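PDB 6IUQ: prolyl 4-hydroxylase, which probably hydroxylates proline residues at carbon 4, as an iron(II)- and 2-oxoglutarate-dependent dioxygenase built on a double-stranded beta-helix core. Local coordinates for residues 129-133 with 166-170; 153-159 with 210-216; 159-165 with 235-239; 272-276 with 302-306; 279-284 with 298-302. One frame throughout, in Å; residues are numbered along the deposited sequence.

Contact 1 of 5, residues 129-133 with 166-170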
# COMPACT_ATOMS: atom_id res chain seq x y z
N GLN A 129 15.11 8.14 -9.50
CA GLN A 129 14.11 8.77 -10.34
C GLN A 129 12.80 9.08 -9.61
O GLN A 129 12.01 9.90 -10.07
CB GLN A 129 13.82 7.91 -11.57
CG GLN A 129 13.34 6.49 -11.31
CD GLN A 129 14.48 5.48 -11.17
OE1 GLN A 129 15.57 5.82 -10.71
NE2 GLN A 129 14.23 4.25 -11.57
N TYR A 130 12.55 8.43 -8.46
CA TYR A 130 11.30 8.64 -7.74
C TYR A 130 11.31 9.98 -6.99
O TYR A 130 10.26 10.47 -6.58
CB TYR A 130 11.02 7.53 -6.72
CG TYR A 130 10.73 6.15 -7.29
CD1 TYR A 130 10.73 5.90 -8.67
CD2 TYR A 130 10.43 5.10 -6.43
CE1 TYR A 130 10.47 4.63 -9.15
CE2 TYR A 130 10.18 3.83 -6.91
CZ TYR A 130 10.21 3.61 -8.26
OH TYR A 130 9.95 2.34 -8.70
N ASP A 131 12.51 10.51 -6.78
CA ASP A 131 12.67 11.83 -6.17
C ASP A 131 12.04 11.91 -4.78
O ASP A 131 11.29 12.84 -4.49
CB ASP A 131 12.05 12.90 -7.07
CG ASP A 131 12.63 14.26 -6.83
OD1 ASP A 131 13.52 14.38 -5.95
OD2 ASP A 131 12.20 15.22 -7.52
N LEU A 132 12.34 10.93 -3.93
CA LEU A 132 11.74 10.88 -2.60
C LEU A 132 12.32 11.97 -1.70
O LEU A 132 13.44 12.44 -1.90
CB LEU A 132 11.93 9.49 -1.98
CG LEU A 132 11.31 8.34 -2.77
CD1 LEU A 132 11.65 7.01 -2.12
CD2 LEU A 132 9.79 8.50 -2.95
N GLN A 133 11.55 12.37 -0.70
CA GLN A 133 11.91 13.51 0.12
C GLN A 133 12.26 13.12 1.55
O GLN A 133 11.57 12.32 2.19
CB GLN A 133 10.76 14.51 0.12
CG GLN A 133 10.29 14.97 -1.27
CD GLN A 133 11.27 15.92 -1.91
OE1 GLN A 133 11.98 15.56 -2.85
NE2 GLN A 133 11.32 17.15 -1.41
N ARG A 166 1.92 10.89 -2.21
CA ARG A 166 2.51 9.58 -1.94
C ARG A 166 3.07 8.90 -3.16
O ARG A 166 2.43 8.85 -4.21
CB ARG A 166 1.48 8.68 -1.29
CG ARG A 166 1.05 9.15 0.06
CD ARG A 166 -0.27 8.48 0.38
NE ARG A 166 -0.75 8.74 1.72
CZ ARG A 166 -1.93 8.32 2.18
NH1 ARG A 166 -2.75 7.62 1.38
NH2 ARG A 166 -2.27 8.59 3.43
N LYS A 167 4.27 8.37 -3.01
CA LYS A 167 4.96 7.64 -4.07
C LYS A 167 5.18 6.16 -3.68
O LYS A 167 4.83 5.27 -4.44
CB LYS A 167 6.30 8.31 -4.39
CG LYS A 167 7.09 7.63 -5.52
CD LYS A 167 6.21 7.55 -6.75
CE LYS A 167 6.75 6.60 -7.79
NZ LYS A 167 5.70 5.59 -8.08
N VAL A 168 5.76 5.90 -2.52
CA VAL A 168 5.98 4.53 -2.04
C VAL A 168 5.18 4.21 -0.79
O VAL A 168 5.20 4.96 0.18
CB VAL A 168 7.47 4.27 -1.72
CG1 VAL A 168 7.66 2.83 -1.20
CG2 VAL A 168 8.32 4.53 -2.95
N THR A 169 4.46 3.09 -0.81
CA THR A 169 3.77 2.60 0.38
C THR A 169 4.59 1.51 1.05
O THR A 169 5.06 0.59 0.39
CB THR A 169 2.38 2.04 0.04
OG1 THR A 169 1.57 3.09 -0.52
CG2 THR A 169 1.74 1.46 1.29
N CYS A 170 4.77 1.64 2.36
CA CYS A 170 5.54 0.67 3.12
C CYS A 170 4.72 0.14 4.28
O CYS A 170 4.39 0.88 5.21
CB CYS A 170 6.85 1.27 3.62
SG CYS A 170 7.72 0.12 4.72

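Contact 2 of 5, residues 153-159 with 210-216. With FE2 (Fe (II) ion), chain C.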
# COMPACT_ATOMS: atom_id res chain seq x y z
N PHE A 153 -13.67 -1.93 2.96
CA PHE A 153 -12.34 -1.80 2.38
C PHE A 153 -12.41 -1.70 0.85
O PHE A 153 -12.27 -2.69 0.14
CB PHE A 153 -11.46 -3.00 2.76
CG PHE A 153 -11.58 -3.41 4.20
CD1 PHE A 153 -10.83 -2.78 5.18
CD2 PHE A 153 -12.44 -4.44 4.57
CE1 PHE A 153 -10.93 -3.17 6.51
CE2 PHE A 153 -12.55 -4.83 5.90
CZ PHE A 153 -11.79 -4.19 6.87
N PRO A 154 -12.63 -0.50 0.34
CA PRO A 154 -12.77 -0.45 -1.12
C PRO A 154 -11.46 -0.69 -1.86
O PRO A 154 -10.37 -0.54 -1.28
CB PRO A 154 -13.32 0.96 -1.37
CG PRO A 154 -13.05 1.72 -0.14
CD PRO A 154 -12.98 0.76 1.00
N CYS A 155 -11.57 -1.10 -3.12
CA CYS A 155 -10.41 -1.14 -4.01
C CYS A 155 -9.91 0.27 -4.19
O CYS A 155 -10.73 1.17 -4.39
CB CYS A 155 -10.76 -1.73 -5.38
SG CYS A 155 -11.25 -3.45 -5.35
N HIS A 156 -8.60 0.49 -4.12
CA HIS A 156 -8.10 1.84 -4.27
C HIS A 156 -6.63 1.88 -4.61
O HIS A 156 -5.93 0.88 -4.48
CB HIS A 156 -8.32 2.66 -2.95
CG HIS A 156 -7.62 2.07 -1.75
ND1 HIS A 156 -7.86 0.80 -1.31
CD2 HIS A 156 -6.64 2.56 -0.95
CE1 HIS A 156 -7.12 0.55 -0.24
NE2 HIS A 156 -6.36 1.60 -0.02
N TYR A 157 -6.16 3.06 -5.01
CA TYR A 157 -4.74 3.40 -5.06
C TYR A 157 -4.42 4.30 -3.86
O TYR A 157 -5.22 5.15 -3.51
CB TYR A 157 -4.40 4.10 -6.39
CG TYR A 157 -4.57 3.23 -7.62
CD1 TYR A 157 -5.83 2.99 -8.18
CD2 TYR A 157 -3.46 2.65 -8.24
CE1 TYR A 157 -5.97 2.20 -9.32
CE2 TYR A 157 -3.60 1.87 -9.37
CZ TYR A 157 -4.85 1.63 -9.90
OH TYR A 157 -4.98 0.85 -11.03
N ASP A 158 -3.26 4.09 -3.22
CA ASP A 158 -2.84 4.92 -2.08
C ASP A 158 -2.67 6.39 -2.46
O ASP A 158 -2.88 7.28 -1.63
CB ASP A 158 -1.56 4.36 -1.46
CG ASP A 158 -1.87 3.33 -0.48
OD1 ASP A 158 -3.07 3.06 -0.33
OD2 ASP A 158 -0.98 2.80 0.18
N ASN A 159 -2.29 6.63 -3.71
CA ASN A 159 -2.33 7.95 -4.32
C ASN A 159 -3.32 7.88 -5.48
O ASN A 159 -2.98 7.42 -6.56
CB ASN A 159 -0.93 8.36 -4.81
CG ASN A 159 -0.86 9.80 -5.31
OD1 ASN A 159 -1.87 10.40 -5.71
ND2 ASN A 159 0.35 10.35 -5.32
N SER A 210 2.56 3.69 -4.63
CA SER A 210 1.34 4.35 -4.20
C SER A 210 0.49 4.81 -5.40
O SER A 210 -0.75 4.72 -5.34
CB SER A 210 1.66 5.52 -3.27
OG SER A 210 2.54 5.08 -2.21
N ASP A 211 1.12 5.27 -6.48
CA ASP A 211 0.35 5.82 -7.61
C ASP A 211 0.05 4.85 -8.75
O ASP A 211 -0.70 5.21 -9.66
CB ASP A 211 1.04 7.05 -8.19
CG ASP A 211 2.50 6.82 -8.47
OD1 ASP A 211 3.06 5.80 -8.00
OD2 ASP A 211 3.10 7.68 -9.14
N TRP A 212 0.57 3.63 -8.74
CA TRP A 212 0.09 2.67 -9.73
C TRP A 212 -0.05 1.22 -9.29
O TRP A 212 0.06 0.33 -10.12
CB TRP A 212 0.95 2.71 -11.00
CG TRP A 212 2.45 2.62 -10.91
CD1 TRP A 212 3.32 3.67 -10.78
CD2 TRP A 212 3.26 1.44 -11.07
NE1 TRP A 212 4.62 3.22 -10.80
CE2 TRP A 212 4.61 1.86 -10.98
CE3 TRP A 212 2.98 0.08 -11.25
CZ2 TRP A 212 5.69 0.96 -11.08
CZ3 TRP A 212 4.05 -0.81 -11.36
CH2 TRP A 212 5.39 -0.36 -11.27
N MSE A 213 -0.30 0.99 -8.00
CA MSE A 213 -0.63 -0.35 -7.54
C MSE A 213 -2.03 -0.42 -6.92
O MSE A 213 -2.25 -0.01 -5.78
CB MSE A 213 0.41 -0.85 -6.54
CG MSE A 213 0.12 -2.22 -6.00
SE MSE A 213 -0.04 -3.59 -7.41
CE MSE A 213 1.68 -3.35 -8.30
N LEU A 214 -2.97 -0.98 -7.66
CA LEU A 214 -4.34 -1.17 -7.17
C LEU A 214 -4.33 -2.23 -6.08
O LEU A 214 -3.62 -3.24 -6.19
CB LEU A 214 -5.29 -1.56 -8.32
CG LEU A 214 -6.76 -1.76 -7.94
CD1 LEU A 214 -7.43 -0.44 -7.59
CD2 LEU A 214 -7.55 -2.49 -9.03
N HIS A 215 -5.08 -2.01 -5.00
CA HIS A 215 -5.13 -3.01 -3.92
C HIS A 215 -6.37 -2.84 -3.07
O HIS A 215 -7.11 -1.88 -3.21
CB HIS A 215 -3.89 -2.93 -3.02
CG HIS A 215 -3.73 -1.62 -2.31
ND1 HIS A 215 -3.29 -0.48 -2.95
CD2 HIS A 215 -3.98 -1.26 -1.03
CE1 HIS A 215 -3.25 0.52 -2.08
NE2 HIS A 215 -3.67 0.08 -0.91
N ARG A 216 -6.60 -3.83 -2.22
CA ARG A 216 -7.62 -3.75 -1.19
C ARG A 216 -7.17 -4.64 -0.05
O ARG A 216 -6.28 -5.50 -0.22
CB ARG A 216 -9.00 -4.20 -1.71
CG ARG A 216 -9.08 -5.71 -2.04
CD ARG A 216 -10.43 -6.11 -2.61
NE ARG A 216 -10.42 -7.47 -3.19
CZ ARG A 216 -11.39 -7.98 -3.95
NH1 ARG A 216 -12.49 -7.27 -4.23
NH2 ARG A 216 -11.27 -9.21 -4.42
FE FE2 C . -4.23 1.36 0.94
O HOH W 1 -1.49 2.08 -4.20

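Contact 3 of 5, residues 159-165 with 235-239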
# COMPACT_ATOMS: atom_id res chain seq x y z
N ASN A 159 -2.29 6.63 -3.71
CA ASN A 159 -2.33 7.95 -4.32
C ASN A 159 -3.32 7.88 -5.48
O ASN A 159 -2.98 7.42 -6.56
CB ASN A 159 -0.93 8.36 -4.81
CG ASN A 159 -0.86 9.80 -5.31
OD1 ASN A 159 -1.87 10.40 -5.71
ND2 ASN A 159 0.35 10.35 -5.32
N PRO A 160 -4.56 8.35 -5.24
CA PRO A 160 -5.63 8.35 -6.26
C PRO A 160 -5.53 9.50 -7.27
O PRO A 160 -6.24 9.52 -8.27
CB PRO A 160 -6.92 8.48 -5.44
CG PRO A 160 -6.49 9.07 -4.11
CD PRO A 160 -5.04 8.75 -3.90
N GLY A 161 -4.64 10.42 -7.01
CA GLY A 161 -4.36 11.54 -7.84
C GLY A 161 -4.43 12.81 -7.07
O GLY A 161 -4.23 12.85 -5.91
N ALA A 162 -4.69 13.87 -7.81
CA ALA A 162 -4.96 15.22 -7.33
C ALA A 162 -3.82 15.86 -6.73
O ALA A 162 -2.87 16.10 -7.43
CB ALA A 162 -6.12 15.26 -6.38
N PRO A 163 -3.95 16.14 -5.45
CA PRO A 163 -2.92 16.74 -4.64
C PRO A 163 -2.15 15.68 -3.87
O PRO A 163 -1.13 16.03 -3.36
CB PRO A 163 -3.71 17.62 -3.68
CG PRO A 163 -4.98 16.92 -3.56
CD PRO A 163 -5.27 16.30 -4.87
N ASN A 164 -2.62 14.44 -3.78
CA ASN A 164 -1.87 13.42 -3.06
C ASN A 164 -0.41 13.31 -3.50
O ASN A 164 -0.12 13.29 -4.63
CB ASN A 164 -2.57 12.09 -3.13
CG ASN A 164 -2.01 11.09 -2.18
OD1 ASN A 164 -0.88 10.71 -2.28
ND2 ASN A 164 -2.79 10.69 -1.26
N LYS A 165 0.49 13.26 -2.56
CA LYS A 165 1.90 13.24 -2.80
C LYS A 165 2.63 11.91 -2.63
O LYS A 165 3.79 11.83 -2.90
CB LYS A 165 2.56 14.25 -1.84
CG LYS A 165 2.06 15.67 -1.95
CD LYS A 165 2.20 16.17 -3.36
CE LYS A 165 3.48 15.67 -3.97
NZ LYS A 165 3.63 16.08 -5.38
N LYS A 235 7.60 14.33 -7.96
CA LYS A 235 7.16 14.32 -9.36
C LYS A 235 5.90 13.52 -9.58
O LYS A 235 5.55 13.20 -10.72
CB LYS A 235 8.25 13.76 -10.27
CG LYS A 235 9.50 14.61 -10.34
CD LYS A 235 10.40 14.12 -11.46
CE LYS A 235 10.73 12.65 -11.29
NZ LYS A 235 11.68 12.14 -12.33
N VAL A 236 5.20 13.19 -8.50
CA VAL A 236 4.02 12.36 -8.62
C VAL A 236 2.84 13.18 -9.17
O VAL A 236 2.79 14.39 -9.01
CB VAL A 236 3.68 11.71 -7.25
CG1 VAL A 236 2.87 12.66 -6.38
CG2 VAL A 236 2.94 10.43 -7.46
N ASN A 237 1.93 12.50 -9.86
CA ASN A 237 0.77 13.11 -10.51
C ASN A 237 1.15 14.17 -11.57
O ASN A 237 0.44 15.14 -11.78
CB ASN A 237 -0.17 13.70 -9.46
CG ASN A 237 -0.83 12.60 -8.62
OD1 ASN A 237 -1.17 11.55 -9.14
ND2 ASN A 237 -1.02 12.85 -7.33
N ALA A 238 2.27 13.92 -12.24
CA ALA A 238 2.77 14.72 -13.34
C ALA A 238 1.87 14.62 -14.58
O ALA A 238 1.06 13.69 -14.68
CB ALA A 238 4.21 14.29 -13.69
N PRO A 239 2.02 15.57 -15.52
CA PRO A 239 1.27 15.52 -16.79
C PRO A 239 1.51 14.25 -17.60
O PRO A 239 0.54 13.68 -18.12
CB PRO A 239 1.78 16.76 -17.55
CG PRO A 239 2.19 17.71 -16.46
CD PRO A 239 2.77 16.83 -15.38
O HOH W 2 0.20 15.37 -6.57

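Contact 4 of 5, residues 272-276 with 302-306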
# COMPACT_ATOMS: atom_id res chain seq x y z
N ARG A 272 -11.58 1.18 -12.42
CA ARG A 272 -12.92 0.84 -11.96
C ARG A 272 -13.66 0.09 -13.06
O ARG A 272 -14.39 -0.86 -12.78
CB ARG A 272 -13.70 2.09 -11.52
CG ARG A 272 -15.04 1.76 -10.86
CD ARG A 272 -15.71 3.01 -10.33
NE ARG A 272 -14.93 3.67 -9.29
CZ ARG A 272 -15.03 3.42 -7.99
NH1 ARG A 272 -15.88 2.49 -7.54
NH2 ARG A 272 -14.27 4.09 -7.13
N GLY A 273 -13.43 0.48 -14.31
CA GLY A 273 -13.94 -0.26 -15.46
C GLY A 273 -13.31 -1.63 -15.61
O GLY A 273 -13.99 -2.63 -15.70
N VAL A 274 -11.98 -1.69 -15.61
CA VAL A 274 -11.33 -2.98 -15.79
C VAL A 274 -11.64 -3.93 -14.63
O VAL A 274 -11.89 -5.11 -14.82
CB VAL A 274 -9.81 -2.82 -15.97
CG1 VAL A 274 -9.15 -4.18 -16.06
CG2 VAL A 274 -9.50 -1.98 -17.20
N TYR A 275 -11.69 -3.41 -13.41
CA TYR A 275 -11.91 -4.27 -12.25
C TYR A 275 -13.28 -4.05 -11.60
O TYR A 275 -13.42 -4.17 -10.39
CB TYR A 275 -10.81 -4.04 -11.21
CG TYR A 275 -9.45 -4.53 -11.68
CD1 TYR A 275 -8.70 -3.81 -12.59
CD2 TYR A 275 -8.95 -5.73 -11.21
CE1 TYR A 275 -7.47 -4.27 -13.04
CE2 TYR A 275 -7.72 -6.20 -11.63
CZ TYR A 275 -6.99 -5.47 -12.55
OH TYR A 275 -5.77 -5.93 -12.96
N GLU A 276 -14.29 -3.72 -12.40
CA GLU A 276 -15.64 -3.51 -11.90
C GLU A 276 -16.12 -4.57 -10.91
O GLU A 276 -16.67 -4.24 -9.87
CB GLU A 276 -16.63 -3.45 -13.07
CG GLU A 276 -17.95 -2.79 -12.72
CD GLU A 276 -19.00 -2.95 -13.81
OE1 GLU A 276 -18.66 -2.89 -15.02
OE2 GLU A 276 -20.18 -3.16 -13.45
N HIS A 302 -20.05 4.66 -7.50
CA HIS A 302 -19.54 3.60 -8.38
C HIS A 302 -20.48 3.36 -9.56
O HIS A 302 -20.08 3.35 -10.74
CB HIS A 302 -19.36 2.31 -7.57
CG HIS A 302 -19.19 1.09 -8.41
ND1 HIS A 302 -17.95 0.56 -8.70
CD2 HIS A 302 -20.10 0.28 -9.00
CE1 HIS A 302 -18.11 -0.53 -9.44
NE2 HIS A 302 -19.40 -0.72 -9.63
N GLU A 303 -21.74 3.17 -9.21
CA GLU A 303 -22.82 2.97 -10.15
C GLU A 303 -22.86 4.05 -11.24
O GLU A 303 -22.96 3.75 -12.43
CB GLU A 303 -24.12 2.94 -9.36
CG GLU A 303 -25.38 2.71 -10.11
CD GLU A 303 -26.53 2.55 -9.14
OE1 GLU A 303 -27.43 3.42 -9.12
OE2 GLU A 303 -26.51 1.55 -8.38
N THR A 304 -22.75 5.30 -10.82
CA THR A 304 -22.70 6.43 -11.74
C THR A 304 -21.45 6.44 -12.64
O THR A 304 -21.54 6.70 -13.83
CB THR A 304 -22.74 7.76 -10.96
OG1 THR A 304 -23.98 7.84 -10.23
CG2 THR A 304 -22.64 8.93 -11.90
N HIS A 305 -20.29 6.15 -12.05
CA HIS A 305 -19.04 6.10 -12.81
C HIS A 305 -19.08 5.01 -13.87
O HIS A 305 -18.69 5.22 -15.02
CB HIS A 305 -17.85 5.89 -11.86
CG HIS A 305 -16.52 5.89 -12.55
ND1 HIS A 305 -16.15 4.90 -13.45
CD2 HIS A 305 -15.48 6.74 -12.48
CE1 HIS A 305 -14.93 5.16 -13.90
NE2 HIS A 305 -14.50 6.27 -13.33
N VAL A 306 -19.56 3.84 -13.49
CA VAL A 306 -19.65 2.71 -14.40
C VAL A 306 -20.54 3.02 -15.60
O VAL A 306 -20.26 2.62 -16.73
CB VAL A 306 -20.18 1.44 -13.64
CG1 VAL A 306 -20.74 0.41 -14.59
CG2 VAL A 306 -19.08 0.84 -12.80
O HOH W 3 -20.57 -2.78 -11.00

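Contact 5 of 5, residues 279-284 with 298-302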
# COMPACT_ATOMS: atom_id res chain seq x y z
N TYR A 279 -14.21 -4.10 -7.55
CA TYR A 279 -14.73 -2.90 -6.90
C TYR A 279 -16.14 -3.11 -6.35
O TYR A 279 -16.44 -2.76 -5.20
CB TYR A 279 -14.75 -1.73 -7.87
CG TYR A 279 -13.47 -0.93 -8.03
CD1 TYR A 279 -12.44 -1.38 -8.85
CD2 TYR A 279 -13.33 0.31 -7.43
CE1 TYR A 279 -11.27 -0.62 -9.03
CE2 TYR A 279 -12.17 1.08 -7.61
CZ TYR A 279 -11.15 0.60 -8.42
OH TYR A 279 -10.01 1.35 -8.60
N TYR A 280 -17.02 -3.68 -7.16
CA TYR A 280 -18.40 -3.91 -6.74
C TYR A 280 -18.47 -4.89 -5.57
O TYR A 280 -19.18 -4.64 -4.58
CB TYR A 280 -19.25 -4.42 -7.92
CG TYR A 280 -20.73 -4.55 -7.60
CD1 TYR A 280 -21.58 -3.46 -7.70
CD2 TYR A 280 -21.28 -5.78 -7.21
CE1 TYR A 280 -22.94 -3.57 -7.42
CE2 TYR A 280 -22.63 -5.90 -6.93
CZ TYR A 280 -23.45 -4.79 -7.03
OH TYR A 280 -24.79 -4.89 -6.74
N GLU A 281 -17.74 -6.00 -5.63
CA GLU A 281 -17.77 -6.94 -4.51
C GLU A 281 -17.29 -6.30 -3.22
O GLU A 281 -17.88 -6.53 -2.16
CB GLU A 281 -16.95 -8.18 -4.81
CG GLU A 281 -17.54 -9.45 -4.19
CD GLU A 281 -19.02 -9.67 -4.59
OE1 GLU A 281 -19.39 -9.38 -5.75
OE2 GLU A 281 -19.81 -10.15 -3.74
N SER A 282 -16.25 -5.47 -3.29
CA SER A 282 -15.79 -4.78 -2.09
C SER A 282 -16.91 -3.90 -1.55
O SER A 282 -17.12 -3.85 -0.36
CB SER A 282 -14.54 -3.94 -2.35
OG SER A 282 -13.38 -4.75 -2.38
N LEU A 283 -17.65 -3.24 -2.44
CA LEU A 283 -18.73 -2.37 -1.97
C LEU A 283 -19.87 -3.18 -1.35
O LEU A 283 -20.56 -2.68 -0.47
CB LEU A 283 -19.25 -1.48 -3.11
CG LEU A 283 -18.32 -0.34 -3.54
CD1 LEU A 283 -18.54 0.05 -4.99
CD2 LEU A 283 -18.48 0.87 -2.64
N MSE A 284 -20.07 -4.43 -1.79
CA MSE A 284 -21.07 -5.31 -1.18
C MSE A 284 -20.74 -5.60 0.29
O MSE A 284 -21.63 -5.61 1.13
CB MSE A 284 -21.20 -6.61 -1.95
CG MSE A 284 -21.83 -6.44 -3.33
SE MSE A 284 -23.44 -5.30 -3.33
CE MSE A 284 -22.73 -3.55 -3.86
N LEU A 298 -21.16 5.79 -1.52
CA LEU A 298 -20.04 5.16 -2.21
C LEU A 298 -20.52 4.26 -3.34
O LEU A 298 -19.91 4.20 -4.42
CB LEU A 298 -19.19 4.34 -1.24
CG LEU A 298 -17.91 4.96 -0.71
CD1 LEU A 298 -17.22 4.01 0.25
CD2 LEU A 298 -16.98 5.33 -1.85
N LEU A 299 -21.60 3.53 -3.10
CA LEU A 299 -22.15 2.63 -4.11
C LEU A 299 -22.75 3.42 -5.27
O LEU A 299 -22.52 3.08 -6.43
CB LEU A 299 -23.20 1.68 -3.52
CG LEU A 299 -23.82 0.77 -4.59
CD1 LEU A 299 -22.76 -0.04 -5.32
CD2 LEU A 299 -24.85 -0.17 -3.98
N LYS A 300 -23.51 4.46 -4.96
CA LYS A 300 -24.13 5.27 -6.01
C LYS A 300 -23.04 5.91 -6.86
O LYS A 300 -23.18 6.07 -8.06
CB LYS A 300 -25.05 6.33 -5.43
CG LYS A 300 -26.40 5.81 -5.01
CD LYS A 300 -27.19 5.30 -6.20
CE LYS A 300 -28.14 4.18 -5.79
NZ LYS A 300 -28.94 3.65 -6.94
N SER A 301 -21.93 6.26 -6.22
CA SER A 301 -20.81 6.88 -6.91
C SER A 301 -20.21 5.91 -7.92
O SER A 301 -19.93 6.26 -9.06
CB SER A 301 -19.77 7.35 -5.88
OG SER A 301 -18.66 7.90 -6.53
N HIS A 302 -20.05 4.66 -7.50
CA HIS A 302 -19.54 3.60 -8.38
C HIS A 302 -20.48 3.36 -9.56
O HIS A 302 -20.08 3.35 -10.74
CB HIS A 302 -19.36 2.31 -7.57
CG HIS A 302 -19.19 1.09 -8.41
ND1 HIS A 302 -17.95 0.56 -8.70
CD2 HIS A 302 -20.10 0.28 -9.00
CE1 HIS A 302 -18.11 -0.53 -9.44
NE2 HIS A 302 -19.40 -0.72 -9.63

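Contact 1 of 5, residues 129-133 with 166-170
Y130 and K167 make a buried cation-pi contact between the loop after helix 118-126 and the start of strand 166-173. This strand is part of the larger antiparallel sheet of the core. K167 NZ stands 4.8 Å from the centroid of the Y130 ring, only 4° off the ring normal. K167 CE lies over the same face, 4.0 Å from Y130 CG, and adds a CH-pi contact. CG of K167 is anti to the backbone N (chi1 -179°), and bends at chi2 and chi4 fold the chain over the ring. L132 CD2 packs 3.8 Å from K167 CB, against the aliphatic root of the lysine. V168 CG2 reaches Y130 CD2 obliquely at 4.1 Å. K167 and V168 both face L231 in a classic beta bulge, and both side chains point to the loop. The ammonium also has a salt bridge to D211 and a hydrogen bond to Q209, while Y130 OH bonds D33. The buried lysine charge is thus probably balanced by D211, with the ring adding weaker electrostatic support.

Contact 2 of 5, residues 153-159 with 210-216
H156, D158 and H215 meet at the iron(II) ion and tie the two segments together through metal bonds. H156 NE2, D158 OD1 and H215 NE2 each bind the iron at 2.3 to 2.4 Å. The two imidazole planes are 53° apart, and the D158 carboxylate is nearly perpendicular to the H215 ring, with OD1 at that ring's edge.

Hydrogen bonds set the backbones and the rings. H156 and H215 form an antiparallel hydrogen-bonded pair, with H156 N 2.9 Å from H215 O and H215 N donating back to H156 O. Each ring is held by ND1 within its own segment. H215 ND1 donates to M213 O at 168°, in the ring plane, and H156 ND1 donates to P154 O from a more tilted position. In both histidines CG sits between backbone N and carbonyl carbon, which swings the imidazoles to the metal. N159 N bonds S210 O from above the carbonyl plane. A water accepts from D158 N and lies within hydrogen-bonding reach of S210 O and M213 O, bridging the segments. The outer oxygen of D158, OD2, bonds T169 and W230, so a second shell positions this ligand.

Apolar packing adds to this. L214 CB lies over the Y157 ring, and L214 CD1 is 3.5 Å from Y157 CE1. Y157 OH bonds Q267.

This is the HxD...H facial triad of 2-oxoglutarate-dependent oxygenases.

Contact 3 of 5, residues 159-165 with 235-239
N237 and N159 meet through their side-chain amides, and this is the tight part of the contact. N237 ND2 donates to N159 OD1 at 3.1 Å and 163°. The acceptor lies in the amide plane of N237, yet the two amide planes stand 85° apart. N237 ND2 is also 2.9 Å from N164 O. N237 OD1 comes 3.4 Å from G161 CA, where the bare backbone passes close to the amide. Chi1 of -68° turns the N237 amide into this loop, which G161 to N164 close as a type II' beta turn. N159 OD1 also takes a weak bond from G161 N. V236 packs beside the asparagines, with CG2 3.4 Å from N159 ND2 and CG1 3.5 Å from N164 O.

The outer side is looser. There K165 bends at chi2 and chi3 and brings NZ to 3.6 Å from V236 CG1, a packing contact. Water 2 donates to A162 O and accepts from N237 ND2, joining the turn to the asparagine.

Other partners hold the inner amides: N159 ND2 bonds R166 O, and N237 OD1 bonds R268, which also reaches N159 O. One directional amide bond, a water bridge and V236 packing join the two loops; the bonds at both ends of each amide probably fix its rotation.

Contact 4 of 5, residues 272-276 with 302-306
The R272 chain runs straight out through chi1 and chi2, then bends at chi3 (-62°) to bring its guanidinium to the edge of the H302 ring. Chi1 carries the H302 ring out toward the arginine, and chi2 turns its ND1 edge to NH1. R272 NH1 donates to H302 ND1 at 3.1 Å and 154°. The bond lies in both planes, although the guanidinium and imidazole planes are 73° apart. R272 CD also sits over a face of the H305 ring, 4.0 Å from its centroid, in a CH-pi contact. This is a surface contact in the C-terminal helical region, joining the end of helix 271-274 and the start of helix 276-287 to helix 296-311. E276 extends across V306, with CG 3.8 Å from V306 CG2 and OE2 3.8 Å from V306 CG1. A water links E276 OE2 to H302 NE2, so both ring nitrogens of H302 have polar partners. H305 ND1 is buried by the contact, and no partner is modelled for it.

Contact 5 of 5, residues 279-284 with 298-302
L283 points across to helix 296-311 and reaches it with both methyl branches. CD1 is 3.5 Å from H302 CB and crosses the base of the imidazole obliquely. CD2 meets L298 CB at 3.8 Å, the two side chains at about a right angle. Chi1 of -73° puts CG beside the backbone N, and chi2 spreads the methyls to the two partners.

Y280 lies to one side of L283. Its ring and that of H302 are oblique, with planes 49° apart and centroids 6.0 Å apart. H302 NE2 approaches the edge of the tyrosine ring, 4.0 Å from CD1; the H302 ring is held at ND1 by R272. L299 CD1 touches Y280 CE1 obliquely at 4.1 Å.

Selenomethionine M284 starts out pointing away from the other helix. Bends at chi2 and chi3 fold it back, and its CE comes 3.8 Å from L299 CD1. The same CE lies over a face of the Y280 ring, near the rim, so tyrosine, selenomethionine and leucine pack as one group. Y279 adds only its CB, 3.9 Å from H302 CE1. Its hydroxyl bonds S271, and the ring turns toward C155.

The contact is apolar apart from the imidazole. The axes of segments 279-284 and 298-302 approach to 10.5 Å and run nearly antiparallel, at 163°. This packing is consistent with an alpha-alpha (helical) hairpin in the C-terminal helical region.

How the contacts relate
Contacts 1, 2 and 3 interlock along the chain, their segments alternating, and they touch in space with centres 11 to 15 Å apart. Contacts 2 and 3 share N159. Strand 166-173 of contact 1 lies in the six-stranded sheet, while strand 214-217 of contact 2 edges the three-stranded sheet. Contacts 4 and 5 come later, in the C-terminal helices. They share H302 and helix 296-311, with centres 8 Å apart. Their centres both lie about 15 Å from that of contact 2, and they touch it through Y275, Y279 and S282. The helical region thus packs directly against the loop and strand that hold the iron. Contact 1 lies beyond, its centre about 28 Å from that of contact 4.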